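Local coordinates for protein allergen Bos d 2 (Bos taurus, PDB 4WFV) that probably carries pheromones or other small odorant molecules as a secreted lipocalin, and is a major dander allergen of cattle, at residues A[17-23]-A[144-149]; A[83-89]-A[100-106]; A[58-63]-A[151-155]; A[11-16]-A[93-98]. All coordinates share one frame; numbering follows the deposited sequence.

Contact 1: A[17-23]-A[144-149]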
# COMPACT_ATOMS: atom_id res chain seq x y z
N ARG A 17 3.20 7.94 -4.93
CA ARG A 17 2.55 7.22 -6.02
C ARG A 17 2.72 5.73 -5.75
O ARG A 17 3.75 5.31 -5.24
CB ARG A 17 3.19 7.54 -7.37
CG ARG A 17 3.06 8.98 -7.81
CD ARG A 17 3.65 9.22 -9.20
NE ARG A 17 3.71 10.64 -9.51
CZ ARG A 17 4.76 11.42 -9.24
NH1 ARG A 17 5.84 10.90 -8.68
NH2 ARG A 17 4.72 12.71 -9.55
N ILE A 18 1.73 4.93 -6.11
CA ILE A 18 1.92 3.49 -6.01
C ILE A 18 2.50 2.97 -7.30
O ILE A 18 2.00 3.27 -8.39
CB ILE A 18 0.62 2.75 -5.63
CG1 ILE A 18 0.90 1.26 -5.39
CG2 ILE A 18 -0.47 2.94 -6.68
CD1 ILE A 18 -0.18 0.61 -4.53
N ILE A 19 3.60 2.22 -7.19
CA ILE A 19 4.23 1.63 -8.36
C ILE A 19 3.80 0.18 -8.53
O ILE A 19 3.38 -0.22 -9.63
CB ILE A 19 5.77 1.71 -8.27
CG1 ILE A 19 6.22 3.12 -7.87
CG2 ILE A 19 6.40 1.27 -9.59
CD1 ILE A 19 5.71 4.23 -8.79
N TYR A 20 3.86 -0.59 -7.44
CA TYR A 20 3.54 -2.01 -7.49
C TYR A 20 2.61 -2.41 -6.37
O TYR A 20 2.55 -1.80 -5.30
CB TYR A 20 4.81 -2.86 -7.33
CG TYR A 20 5.83 -2.70 -8.43
CD1 TYR A 20 5.61 -3.24 -9.69
CD2 TYR A 20 7.03 -2.03 -8.20
CE1 TYR A 20 6.55 -3.09 -10.71
CE2 TYR A 20 7.97 -1.87 -9.21
CZ TYR A 20 7.73 -2.41 -10.45
OH TYR A 20 8.66 -2.25 -11.45
N ALA A 21 1.90 -3.51 -6.62
CA ALA A 21 1.22 -4.23 -5.55
C ALA A 21 1.43 -5.71 -5.80
O ALA A 21 1.69 -6.11 -6.93
CB ALA A 21 -0.27 -3.91 -5.50
N ALA A 22 1.33 -6.51 -4.75
CA ALA A 22 1.46 -7.96 -4.88
C ALA A 22 0.59 -8.59 -3.83
O ALA A 22 0.44 -8.04 -2.75
CB ALA A 22 2.94 -8.39 -4.69
N ALA A 23 -0.00 -9.74 -4.14
CA ALA A 23 -0.91 -10.39 -3.20
C ALA A 23 -0.94 -11.88 -3.44
O ALA A 23 -0.69 -12.32 -4.55
CB ALA A 23 -2.34 -9.82 -3.34
N ASN A 144 2.86 -12.66 -8.46
CA ASN A 144 1.61 -11.90 -8.50
C ASN A 144 1.79 -10.39 -8.44
O ASN A 144 0.83 -9.66 -8.19
CB ASN A 144 0.65 -12.37 -7.41
CG ASN A 144 0.03 -13.72 -7.71
OD1 ASN A 144 0.18 -14.25 -8.81
ND2 ASN A 144 -0.68 -14.28 -6.74
N ILE A 145 3.00 -9.91 -8.68
CA ILE A 145 3.21 -8.47 -8.72
C ILE A 145 2.45 -7.85 -9.90
O ILE A 145 2.45 -8.40 -11.01
CB ILE A 145 4.70 -8.10 -8.83
CG1 ILE A 145 5.44 -8.39 -7.53
CG2 ILE A 145 4.85 -6.62 -9.19
CD1 ILE A 145 6.96 -8.23 -7.62
N GLU A 146 1.79 -6.73 -9.62
CA GLU A 146 1.10 -5.92 -10.63
C GLU A 146 1.79 -4.56 -10.66
O GLU A 146 2.10 -4.00 -9.60
CB GLU A 146 -0.38 -5.71 -10.23
CG GLU A 146 -1.25 -6.97 -10.25
CD GLU A 146 -1.82 -7.26 -11.63
OE1 GLU A 146 -2.33 -6.33 -12.28
OE2 GLU A 146 -1.76 -8.44 -12.07
N ASN A 147 2.06 -4.03 -11.85
CA ASN A 147 2.52 -2.65 -11.94
C ASN A 147 1.31 -1.74 -12.03
O ASN A 147 0.60 -1.72 -13.03
CB ASN A 147 3.45 -2.43 -13.14
CG ASN A 147 3.98 -1.01 -13.21
OD1 ASN A 147 3.22 -0.05 -13.10
ND2 ASN A 147 5.29 -0.86 -13.37
N LEU A 148 1.04 -1.04 -10.94
CA LEU A 148 -0.13 -0.19 -10.86
C LEU A 148 0.04 1.17 -11.52
O LEU A 148 -0.92 1.72 -12.06
CB LEU A 148 -0.54 0.02 -9.40
CG LEU A 148 -1.56 -0.98 -8.86
CD1 LEU A 148 -1.07 -2.42 -9.01
CD2 LEU A 148 -1.87 -0.68 -7.39
N ILE A 149 1.24 1.74 -11.48
CA ILE A 149 1.37 3.07 -12.06
C ILE A 149 1.08 3.05 -13.56
O ILE A 149 0.55 4.03 -14.10
CB ILE A 149 2.71 3.74 -11.70
CG1 ILE A 149 2.69 5.19 -12.22
CG2 ILE A 149 3.90 2.98 -12.28
CD1 ILE A 149 3.74 6.07 -11.62
O HOH W 1 7.40 -2.96 -14.04
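The carbonyl O of Ile19 takes two backbone N-H groups from 144-149. Leu148 N lies 2.8 Å from Ile19 O, above the carbonyl plane and with a bent bond (135° at the hydrogen). Ile149 N gives Ile19 O a weak second bond. Farther along, Ala21 and Glu146 form an antiparallel hydrogen-bonded pair. Here Glu146 N to Ala21 O is 2.8 Å and nearly straight. Asn144 adds a side-chain bond: ND2 reaches Ala23 O at 2.9 Å, with the oxygen in the amide plane.

On one face of the sheet, Tyr20 CD1 touches Ile145 CG2 at 3.5 Å. The ring of Tyr20 stands 70° from the amide plane of Asn147, and a water joins Tyr20 OH to Asn147 ND2. Asn147 OD1 bonds to Lys150 N. Leu148, just past the strand, spreads its two methyls: CD2 meets Ile18 CD1 at 3.6 Å, and CD1 meets Ala21 CB. Ile19 and Ile149 run alongside each other, Ile19 CD1 to Ile149 CD1 3.9 Å. Ile19 and Tyr20 form a classic beta bulge opposite Gly116 of strand 110-118. Backbone bonds thus hold the short strand 146-147 to the edge of strand 17-23, while Leu148 adds apolar contacts with Ile18 and Ala21.

Contact 2: A[83-89]-A[100-106]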
# COMPACT_ATOMS: atom_id res chain seq x y z
N TYR A 83 -13.27 -2.54 2.38
CA TYR A 83 -13.55 -3.84 1.77
C TYR A 83 -13.13 -4.97 2.69
O TYR A 83 -12.43 -5.90 2.30
CB TYR A 83 -12.88 -3.95 0.40
CG TYR A 83 -13.55 -3.15 -0.70
CD1 TYR A 83 -14.84 -3.46 -1.12
CD2 TYR A 83 -12.88 -2.12 -1.35
CE1 TYR A 83 -15.45 -2.73 -2.14
CE2 TYR A 83 -13.48 -1.40 -2.37
CZ TYR A 83 -14.76 -1.71 -2.76
OH TYR A 83 -15.36 -0.99 -3.77
N GLY A 84 -13.62 -4.89 3.92
CA GLY A 84 -13.24 -5.83 4.96
C GLY A 84 -12.36 -5.14 5.98
O GLY A 84 -12.24 -3.92 6.01
N THR A 85 -11.74 -5.94 6.83
CA THR A 85 -10.91 -5.43 7.90
C THR A 85 -9.45 -5.66 7.55
O THR A 85 -9.05 -6.76 7.18
CB THR A 85 -11.26 -6.10 9.22
OG1 THR A 85 -12.65 -5.89 9.49
CG2 THR A 85 -10.44 -5.50 10.35
N ASN A 86 -8.67 -4.59 7.67
CA ASN A 86 -7.28 -4.60 7.27
C ASN A 86 -6.35 -4.27 8.42
O ASN A 86 -6.63 -3.37 9.20
CB ASN A 86 -7.04 -3.53 6.22
CG ASN A 86 -7.89 -3.72 5.00
OD1 ASN A 86 -7.55 -4.50 4.12
ND2 ASN A 86 -9.00 -2.99 4.92
N THR A 87 -5.22 -4.96 8.46
CA THR A 87 -4.07 -4.37 9.13
C THR A 87 -3.15 -3.87 8.04
O THR A 87 -3.04 -4.49 6.97
CB THR A 87 -3.33 -5.35 10.05
OG1 THR A 87 -3.01 -6.55 9.34
CG2 THR A 87 -4.19 -5.68 11.27
N LEU A 88 -2.52 -2.74 8.30
CA LEU A 88 -1.56 -2.15 7.38
C LEU A 88 -0.32 -1.78 8.17
O LEU A 88 -0.38 -0.99 9.10
CB LEU A 88 -2.15 -0.90 6.70
CG LEU A 88 -1.28 -0.19 5.65
CD1 LEU A 88 -2.16 0.53 4.64
CD2 LEU A 88 -0.27 0.77 6.28
N GLU A 89 0.80 -2.38 7.78
CA GLU A 89 2.07 -2.16 8.46
C GLU A 89 3.06 -1.50 7.52
O GLU A 89 3.24 -1.94 6.39
CB GLU A 89 2.65 -3.49 8.93
CG GLU A 89 3.94 -3.32 9.73
CD GLU A 89 4.59 -4.63 10.11
OE1 GLU A 89 4.05 -5.70 9.77
OE2 GLU A 89 5.66 -4.59 10.75
N THR A 100 4.27 -1.12 2.22
CA THR A 100 3.28 -1.54 3.20
C THR A 100 3.08 -3.04 3.10
O THR A 100 3.27 -3.64 2.03
CB THR A 100 1.90 -0.89 2.98
OG1 THR A 100 1.34 -1.36 1.74
CG2 THR A 100 2.02 0.62 2.95
N TYR A 101 2.69 -3.64 4.22
CA TYR A 101 2.24 -5.02 4.25
C TYR A 101 0.83 -5.01 4.82
O TYR A 101 0.60 -4.49 5.91
CB TYR A 101 3.16 -5.90 5.10
CG TYR A 101 2.61 -7.29 5.32
CD1 TYR A 101 2.49 -8.19 4.27
CD2 TYR A 101 2.17 -7.68 6.58
CE1 TYR A 101 1.96 -9.46 4.47
CE2 TYR A 101 1.63 -8.96 6.79
CZ TYR A 101 1.54 -9.84 5.72
OH TYR A 101 1.01 -11.10 5.91
N VAL A 102 -0.11 -5.56 4.07
CA VAL A 102 -1.51 -5.53 4.44
C VAL A 102 -2.04 -6.95 4.56
O VAL A 102 -1.77 -7.80 3.70
CB VAL A 102 -2.32 -4.78 3.36
CG1 VAL A 102 -3.82 -4.94 3.58
CG2 VAL A 102 -1.90 -3.31 3.32
N GLU A 103 -2.78 -7.20 5.64
CA GLU A 103 -3.59 -8.42 5.73
C GLU A 103 -5.04 -7.98 5.71
O GLU A 103 -5.50 -7.24 6.59
CB GLU A 103 -3.26 -9.24 6.98
CG GLU A 103 -1.83 -9.73 7.01
CD GLU A 103 -1.57 -10.79 8.07
OE1 GLU A 103 -2.42 -10.96 8.97
OE2 GLU A 103 -0.50 -11.44 7.99
N ASN A 104 -5.76 -8.42 4.69
CA ASN A 104 -7.17 -8.09 4.54
C ASN A 104 -8.02 -9.33 4.79
O ASN A 104 -7.69 -10.41 4.33
CB ASN A 104 -7.44 -7.55 3.13
CG ASN A 104 -8.91 -7.44 2.80
OD1 ASN A 104 -9.53 -8.39 2.31
ND2 ASN A 104 -9.49 -6.27 3.05
N TYR A 105 -9.09 -9.16 5.55
CA TYR A 105 -10.05 -10.24 5.77
C TYR A 105 -11.41 -9.75 5.32
O TYR A 105 -11.89 -8.71 5.79
CB TYR A 105 -10.08 -10.63 7.24
CG TYR A 105 -11.19 -11.59 7.63
CD1 TYR A 105 -11.23 -12.89 7.13
CD2 TYR A 105 -12.19 -11.19 8.51
CE1 TYR A 105 -12.26 -13.77 7.49
CE2 TYR A 105 -13.20 -12.05 8.87
CZ TYR A 105 -13.22 -13.33 8.36
OH TYR A 105 -14.24 -14.17 8.74
N ASP A 106 -12.03 -10.50 4.42
CA ASP A 106 -13.30 -10.08 3.83
C ASP A 106 -14.47 -10.95 4.28
O ASP A 106 -15.57 -10.83 3.73
CB ASP A 106 -13.20 -10.05 2.30
CG ASP A 106 -13.07 -11.42 1.68
OD1 ASP A 106 -13.09 -12.42 2.42
OD2 ASP A 106 -12.96 -11.50 0.45
O HOH W 2 -11.25 -7.44 0.27
O HOH W 3 -0.48 -5.92 8.25
O HOH W 4 -3.55 -8.82 10.74
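Asn86 and Asn104 meet on the buried face of two neighbouring strands, their amide planes 39° apart. Asn104 ND2 gives both of its hydrogens across the contact. One goes to Asn86 OD1 at 2.8 Å and the other to Tyr83 O at 3.1 Å, the latter almost straight (177°). Both acceptors lie in the amide plane of Asn104, which fixes its rotation. In return, ND2 approaches each of them from above the acceptor's own carbonyl plane. The first torsions bring the two amides together: CG is anti to the backbone N in Asn104 but beside it in Asn86. A water donates to both Asn104 OD1 and Tyr83 O, while Asn86 ND2 bonds to Phe82 O and Leu80 O.

Strands 85-93 and 97-105 form a beta hairpin of the lipocalin barrel. Hydrogen-bonded pairs Thr85-Tyr105, Thr87-Glu103 and Glu89-Tyr101 bracket the non-hydrogen-bonded pairs Asn86-Asn104 and Leu88-Val102. Leu88 crosses Val102 at a slant, with Leu88 CG 3.9 Å from Val102 CG2.

On the other face, Thr87 and Glu103 run in step, Thr87 OG1 3.6 Å from Glu103 CB. One water links Thr87 OG1 to Glu103 OE1, and another links it to Tyr101 O. Glu103 OE2 receives Tyr101 OH at 2.6 Å on its anti lone pair; this hydroxyl also meets Lys112 NZ. The extended Glu89 brings its carboxylate to the Tyr101 ring at a steep 73° between planes. Glu89 OE1 lies 4.2 Å from Tyr101 CD2, a loose approach.

Contact 3: A[58-63]-A[151-155]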
# COMPACT_ATOMS: atom_id res chain seq x y z
N LYS A 58 -10.94 2.85 -8.73
CA LYS A 58 -11.74 2.89 -9.96
C LYS A 58 -12.99 2.03 -9.84
O LYS A 58 -12.93 0.87 -9.44
CB LYS A 58 -10.94 2.42 -11.16
CG LYS A 58 -9.85 3.35 -11.62
CD LYS A 58 -9.36 2.89 -12.98
CE LYS A 58 -7.96 3.34 -13.26
NZ LYS A 58 -7.49 2.80 -14.57
N ASP A 59 -14.13 2.60 -10.23
CA ASP A 59 -15.37 1.85 -10.30
C ASP A 59 -15.89 1.86 -11.74
O ASP A 59 -16.37 2.89 -12.22
CB ASP A 59 -16.41 2.44 -9.34
CG ASP A 59 -17.67 1.60 -9.25
OD1 ASP A 59 -18.23 1.25 -10.31
OD2 ASP A 59 -18.09 1.28 -8.12
N GLN A 60 -15.79 0.72 -12.41
CA GLN A 60 -16.22 0.59 -13.80
C GLN A 60 -15.54 1.61 -14.71
O GLN A 60 -16.16 2.15 -15.62
CB GLN A 60 -17.74 0.70 -13.92
CG GLN A 60 -18.52 -0.39 -13.19
CD GLN A 60 -18.48 -1.74 -13.90
OE1 GLN A 60 -18.06 -1.83 -15.06
NE2 GLN A 60 -18.91 -2.79 -13.21
N GLY A 61 -14.27 1.89 -14.45
CA GLY A 61 -13.51 2.81 -15.27
C GLY A 61 -13.45 4.24 -14.75
O GLY A 61 -12.64 5.04 -15.22
N THR A 62 -14.29 4.55 -13.77
CA THR A 62 -14.35 5.90 -13.21
C THR A 62 -13.56 6.04 -11.91
O THR A 62 -13.70 5.24 -10.99
CB THR A 62 -15.81 6.33 -12.97
OG1 THR A 62 -16.54 6.24 -14.20
CG2 THR A 62 -15.87 7.75 -12.45
N CYS A 63 -12.74 7.09 -11.83
CA CYS A 63 -11.85 7.31 -10.69
C CYS A 63 -12.55 8.00 -9.53
O CYS A 63 -13.05 9.12 -9.68
CB CYS A 63 -10.63 8.15 -11.13
SG CYS A 63 -9.51 7.34 -12.30
N THR A 151 -1.25 1.65 -15.04
CA THR A 151 -2.68 1.78 -15.30
C THR A 151 -3.31 2.92 -14.51
O THR A 151 -4.54 3.05 -14.46
CB THR A 151 -3.45 0.46 -14.99
OG1 THR A 151 -3.43 0.21 -13.58
CG2 THR A 151 -2.82 -0.73 -15.74
N ASP A 152 -2.47 3.77 -13.91
CA ASP A 152 -2.97 4.87 -13.10
C ASP A 152 -3.22 6.10 -13.95
O ASP A 152 -2.37 7.00 -14.05
CB ASP A 152 -1.99 5.21 -11.97
CG ASP A 152 -2.57 6.19 -10.97
OD1 ASP A 152 -3.63 6.79 -11.26
OD2 ASP A 152 -1.95 6.39 -9.91
N ASN A 153 -4.40 6.12 -14.56
CA ASN A 153 -4.83 7.22 -15.40
C ASN A 153 -5.80 8.11 -14.65
O ASN A 153 -6.57 8.84 -15.26
CB ASN A 153 -5.43 6.70 -16.71
CG ASN A 153 -6.68 5.86 -16.49
OD1 ASN A 153 -6.99 5.45 -15.38
ND2 ASN A 153 -7.41 5.62 -17.57
N CYS A 154 -5.77 8.03 -13.32
CA CYS A 154 -6.56 8.96 -12.51
C CYS A 154 -5.84 10.29 -12.37
O CYS A 154 -4.63 10.37 -12.57
CB CYS A 154 -6.86 8.36 -11.14
SG CYS A 154 -7.82 6.80 -11.23
N PRO A 155 -6.58 11.35 -12.01
CA PRO A 155 -5.94 12.67 -11.94
C PRO A 155 -4.75 12.66 -10.98
O PRO A 155 -4.81 12.00 -9.94
CB PRO A 155 -7.08 13.56 -11.41
CG PRO A 155 -8.32 12.89 -11.89
CD PRO A 155 -8.02 11.42 -11.74
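Cys63 and Cys154 make the tight part of this contact, a disulfide with SG to SG 2.1 Å. Its chi3 of -81° is near the preferred right angle, and the CB atoms of Cys63 and Cys154 are 3.8 Å apart. Both sulfurs stand anti to their own carbonyl carbons, beside the backbone N. Tyr56 of strand 50-59 packs against both cysteines. Asp152 accepts from Cys154 N in an Asx turn and pairs with Arg40.

The bridge ties the C-terminal tail to the start of strand 62-74, as in many lipocalins. Cys63 lies near the start of the second strand of the hairpin 50-59/62-74, which is closed by a type I' turn from Asp59 to Thr62.

Lys58 extends alongside the disulfide, its CG 4.0 Å from Cys154 SG. Its ammonium group is held by two oxygens of the tail. Lys58 NZ meets Thr151 O at 3.0 Å, nearly in line with the carbonyl. NZ also meets Asn153 OD1 at 2.8 Å, but from above that amide plane. The side chains of Lys58 and Asn153 cross at about a right angle.

Contact is looser toward the exposed Pro155, whose CD lies 4.2 Å from Cys63 CB.

Contact 4: A[11-16]-A[93-98]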
# COMPACT_ATOMS: atom_id res chain seq x y z
N LYS A 11 9.45 9.87 7.59
CA LYS A 11 9.50 9.64 6.14
C LYS A 11 8.17 9.12 5.59
O LYS A 11 8.02 8.98 4.37
CB LYS A 11 10.64 8.68 5.79
CG LYS A 11 12.00 9.19 6.27
CD LYS A 11 13.14 8.27 5.86
CE LYS A 11 14.46 8.77 6.42
NZ LYS A 11 14.59 10.24 6.26
N ILE A 12 7.21 8.85 6.47
CA ILE A 12 5.92 8.31 6.02
C ILE A 12 5.01 9.34 5.33
O ILE A 12 4.45 9.05 4.28
CB ILE A 12 5.17 7.61 7.17
CG1 ILE A 12 5.94 6.36 7.63
CG2 ILE A 12 3.73 7.27 6.75
CD1 ILE A 12 5.47 5.78 8.94
N PRO A 13 4.85 10.54 5.92
CA PRO A 13 3.97 11.53 5.28
C PRO A 13 4.52 11.96 3.93
O PRO A 13 5.73 11.96 3.72
CB PRO A 13 4.01 12.72 6.25
CG PRO A 13 4.42 12.14 7.55
CD PRO A 13 5.35 11.01 7.22
N GLY A 14 3.62 12.33 3.03
CA GLY A 14 4.04 12.88 1.75
C GLY A 14 3.16 12.49 0.59
O GLY A 14 2.16 11.76 0.77
N GLU A 15 3.54 12.95 -0.60
CA GLU A 15 2.81 12.71 -1.85
C GLU A 15 3.30 11.48 -2.62
O GLU A 15 4.07 11.59 -3.57
CB GLU A 15 2.94 13.93 -2.77
CG GLU A 15 2.58 15.24 -2.11
CD GLU A 15 1.09 15.42 -1.95
OE1 GLU A 15 0.34 14.87 -2.78
OE2 GLU A 15 0.68 16.10 -0.99
N TRP A 16 2.81 10.32 -2.24
CA TRP A 16 3.31 9.07 -2.80
C TRP A 16 2.53 8.64 -4.03
O TRP A 16 1.35 8.95 -4.17
CB TRP A 16 3.17 7.97 -1.76
CG TRP A 16 4.02 8.15 -0.54
CD1 TRP A 16 3.62 8.65 0.66
CD2 TRP A 16 5.40 7.81 -0.41
NE1 TRP A 16 4.68 8.66 1.54
CE2 TRP A 16 5.79 8.14 0.91
CE3 TRP A 16 6.35 7.26 -1.27
CZ2 TRP A 16 7.08 7.94 1.38
CZ3 TRP A 16 7.64 7.06 -0.80
CH2 TRP A 16 8.00 7.40 0.51
N VAL A 93 10.63 2.24 4.81
CA VAL A 93 10.42 3.59 4.35
C VAL A 93 11.73 4.35 4.28
O VAL A 93 12.59 4.23 5.15
CB VAL A 93 9.33 4.34 5.18
CG1 VAL A 93 9.82 4.63 6.60
CG2 VAL A 93 8.93 5.61 4.46
N SER A 94 11.90 5.08 3.18
CA SER A 94 13.09 5.87 2.93
C SER A 94 12.63 7.17 2.32
O SER A 94 11.43 7.44 2.21
CB SER A 94 14.03 5.14 1.97
OG SER A 94 13.46 5.07 0.67
N GLU A 95 13.59 7.99 1.90
CA GLU A 95 13.24 9.25 1.26
C GLU A 95 12.41 9.04 -0.01
O GLU A 95 11.54 9.86 -0.32
CB GLU A 95 14.51 10.06 0.95
CG GLU A 95 15.12 10.75 2.17
CD GLU A 95 14.20 11.80 2.75
OE1 GLU A 95 13.40 12.40 1.99
OE2 GLU A 95 14.26 12.03 3.98
N ASN A 96 12.66 7.95 -0.72
CA ASN A 96 12.07 7.76 -2.05
C ASN A 96 11.11 6.59 -2.20
O ASN A 96 10.49 6.44 -3.26
CB ASN A 96 13.16 7.65 -3.11
CG ASN A 96 13.98 8.92 -3.23
OD1 ASN A 96 15.21 8.89 -3.13
ND2 ASN A 96 13.31 10.05 -3.43
N MET A 97 10.98 5.77 -1.16
CA MET A 97 10.28 4.50 -1.27
C MET A 97 9.57 4.15 0.03
O MET A 97 10.08 4.42 1.13
CB MET A 97 11.32 3.43 -1.61
CG MET A 97 10.83 2.04 -1.66
SD MET A 97 12.25 0.94 -1.94
CE MET A 97 11.32 -0.57 -2.12
N LEU A 98 8.39 3.55 -0.08
CA LEU A 98 7.65 3.12 1.10
C LEU A 98 6.99 1.80 0.75
O LEU A 98 6.39 1.67 -0.32
CB LEU A 98 6.59 4.17 1.48
CG LEU A 98 5.85 3.99 2.82
CD1 LEU A 98 5.25 5.32 3.30
CD2 LEU A 98 4.78 2.91 2.74
O HOH W 5 9.79 9.97 2.53
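The segment leading into the first barrel strand, 17-23, crosses here to the turn between strands 85-93 and 97-105. Trp16 carries the packing. Its six-membered ring takes Leu98 CB over one face in a CH-pi contact, 3.7 Å from CB to the ring centroid and 13° off the normal. Leu98 CD1 touches the same ring system, 3.7 Å from Trp16 CE2. At the ring edge, in plane, lie Ser94 O and Met97 N. The indole is held in its rotation by NE1, which gives a 2.8 Å bond to Ile12 O near the ring plane. Lys119 makes a cation-pi contact with the same tryptophan.

Lys11 runs along the turn backbone, its CD 3.7 Å from Ser94 C. A bend at chi4 (-44°) turns NZ to Glu95 OE2, a salt bridge of 2.9 Å. The ammonium comes from the anti side of the carboxylate, 29° out of its plane. Val93 CG2 packs at 3.5 Å on Lys11 O, and a water lies between Lys11 O and Ser94 O. Ser94 OG accepts from Asn96 N in an ST turn. Gly14 and Trp16 belong to the Gly-X-Trp signature of lipocalins, which marks the closed end of the barrel.

How the contacts relate
All four contacts reach the same antiparallel sheet, which forms the lipocalin barrel. Contacts 1 and 4 follow each other along the chain: 11-16 runs directly into 17-23, and their centres are about 16 Å apart. Contact 3 continues from contact 1 in the tail: 144-149 leads on to 151-155, and the centres are about 15 Å apart. Contacts 2 and 4 share strand 97-105 but lie on opposite sides of the chain's centre, about 20 Å apart between centres. Contacts 3 and 4 are farthest apart, at about 23 Å between centres. As in other lipocalins, the barrel probably encloses the ligand pocket; no ligand site is defined by these contacts.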